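Cell shape-determining protein MreC (Listeria monocytogenes, PDB 2J5U) is probably involved in forming and maintaining bacterial cell shape, and assembles into a homooligomer of 24 subunits arranged as 12 dimers. Local coordinates at residues P99-V103 / G183-A187. Residues are numbered along the deposited sequence; the frame is centred on the assembly and turned at random.
Sequences PDMAV and GKFPA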
loop_
_atom_site.group_PDB
_atom_site.type_symbol
_atom_site.label_atom_id
_atom_site.label_comp_id
_atom_site.label_asym_id
_atom_site.label_seq_id
_atom_site.Cartn_x
_atom_site.Cartn_y
_atom_site.Cartn_z
ATOM N N PRO A 99 -58.034 -37.799 -35.405
ATOM C CA PRO A 99 -59.131 -36.944 -34.937
ATOM C C PRO A 99 -58.563 -35.732 -34.183
ATOM O O PRO A 99 -57.599 -35.860 -33.441
ATOM C CB PRO A 99 -59.914 -37.864 -34.000
ATOM C CG PRO A 99 -59.719 -39.207 -34.611
ATOM C CD PRO A 99 -58.277 -39.215 -35.082
ATOM N N ASP A 100 -59.167 -34.570 -34.384
ATOM C CA ASP A 100 -58.763 -33.328 -33.729
ATOM C C ASP A 100 -57.643 -32.543 -34.395
ATOM O O ASP A 100 -57.229 -31.504 -33.879
ATOM C CB ASP A 100 -58.420 -33.578 -32.261
ATOM C CG ASP A 100 -59.659 -33.720 -31.394
ATOM O OD1 ASP A 100 -59.527 -34.188 -30.242
ATOM O OD2 ASP A 100 -60.768 -33.361 -31.856
ATOM N N MET A 101 -57.148 -33.029 -35.530
ATOM C CA MET A 101 -56.122 -32.305 -36.266
ATOM C C MET A 101 -56.815 -31.146 -37.001
ATOM O O MET A 101 -57.960 -31.267 -37.447
ATOM C CB MET A 101 -55.426 -33.224 -37.279
ATOM C CG MET A 101 -54.219 -33.971 -36.743
ATOM S SD MET A 101 -53.489 -35.115 -37.893
ATOM C CE MET A 101 -52.440 -35.992 -36.859
ATOM N N ALA A 102 -56.131 -30.017 -37.118
ATOM C CA ALA A 102 -56.704 -28.863 -37.800
ATOM C C ALA A 102 -56.646 -29.054 -39.311
ATOM O O ALA A 102 -55.723 -29.680 -39.831
ATOM C CB ALA A 102 -55.946 -27.616 -37.413
ATOM N N VAL A 103 -57.642 -28.533 -40.016
ATOM C CA VAL A 103 -57.656 -28.641 -41.464
ATOM C C VAL A 103 -57.762 -27.231 -41.988
ATOM O O VAL A 103 -58.629 -26.466 -41.558
ATOM C CB VAL A 103 -58.847 -29.447 -41.983
ATOM C CG1 VAL A 103 -58.780 -29.520 -43.497
ATOM C CG2 VAL A 103 -58.843 -30.850 -41.383
ATOM N N GLY A 183 -55.135 -27.217 -26.829
ATOM C CA GLY A 183 -54.310 -28.408 -26.837
ATOM C C GLY A 183 -54.269 -29.264 -28.083
ATOM O O GLY A 183 -53.583 -30.285 -28.095
ATOM N N LYS A 184 -54.966 -28.875 -29.143
ATOM C CA LYS A 184 -54.954 -29.706 -30.331
ATOM C C LYS A 184 -54.588 -29.075 -31.660
ATOM O O LYS A 184 -54.333 -29.786 -32.622
ATOM C CB LYS A 184 -56.285 -30.429 -30.471
ATOM C CG LYS A 184 -57.478 -29.555 -30.285
ATOM C CD LYS A 184 -58.135 -29.854 -28.967
ATOM C CE LYS A 184 -58.596 -31.303 -28.889
ATOM N NZ LYS A 184 -59.557 -31.504 -27.751
ATOM N N PHE A 185 -54.551 -27.755 -31.735
ATOM C CA PHE A 185 -54.190 -27.098 -32.991
ATOM C C PHE A 185 -52.883 -26.372 -32.776
ATOM O O PHE A 185 -52.534 -26.047 -31.643
ATOM C CB PHE A 185 -55.216 -26.029 -33.390
ATOM C CG PHE A 185 -56.555 -26.560 -33.799
ATOM C CD1 PHE A 185 -57.612 -25.678 -33.994
ATOM C CD2 PHE A 185 -56.753 -27.906 -34.053
ATOM C CE1 PHE A 185 -58.848 -26.125 -34.446
ATOM C CE2 PHE A 185 -57.982 -28.370 -34.507
ATOM C CZ PHE A 185 -59.036 -27.474 -34.707
ATOM N N PRO A 186 -52.115 -26.145 -33.855
ATOM C CA PRO A 186 -50.865 -25.414 -33.670
ATOM C C PRO A 186 -51.371 -23.980 -33.583
ATOM O O PRO A 186 -52.469 -23.691 -34.061
ATOM C CB PRO A 186 -50.116 -25.679 -34.967
ATOM C CG PRO A 186 -51.218 -25.815 -35.955
ATOM C CD PRO A 186 -52.190 -26.696 -35.217
ATOM N N ALA A 187 -50.616 -23.081 -32.968
ATOM C CA ALA A 187 -51.090 -21.710 -32.886
ATOM C C ALA A 187 -50.671 -20.928 -34.128
ATOM O O ALA A 187 -49.752 -21.325 -34.840
ATOM C CB ALA A 187 -50.553 -21.046 -31.633
#
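One face of the Phe-185 ring carries the methyl of Ala-102 in a CH-pi contact: Ala-102 CB sits 3.7 Å from the Phe-185 ring centroid, 22° off the normal and displaced toward the CD2-CE2 side of the rim. At the ring edge, near its plane, is the carbonyl oxygen of Asp-100, with Asp-100 O 3.3 Å from Phe-185 CE2. Phe-185 CG stands anti to its carbonyl carbon (chi1 -69°), which carries the ring toward 99-103. Beyond the ring, Pro-186 adds a looser apolar touch, its CD 4.4 Å from Ala-102 CB.

Nearer solvent, the side chains of Asp-100 and Lys-184 approach at a slant. Lys-184 bends at chi2 and chi3, bringing its CE to 3.3 Å from Asp-100 OD1, while the salt bridge from Lys-184 NZ to the same Asp-100 OD1 is long at 3.7 Å.

The contact joins the two beta barrels of MreC: 99-103 leads into strand 102-105 of one, and 183-187 belongs to the connection between strands 175-178 and 190-199 of the other. Strand 221-227, which pairs with 102-105, holds the same connection: Arg-227 NH2 hydrogen-bonds Phe-185 O and Leu-225 touches Pro-186. Methyl-on-ring packing is thus joined by a stretched ion pair meeting largely through the lysine's CE, and Asp-100 O, facing slightly positive ring C-H hydrogens, is probably mildly favourable.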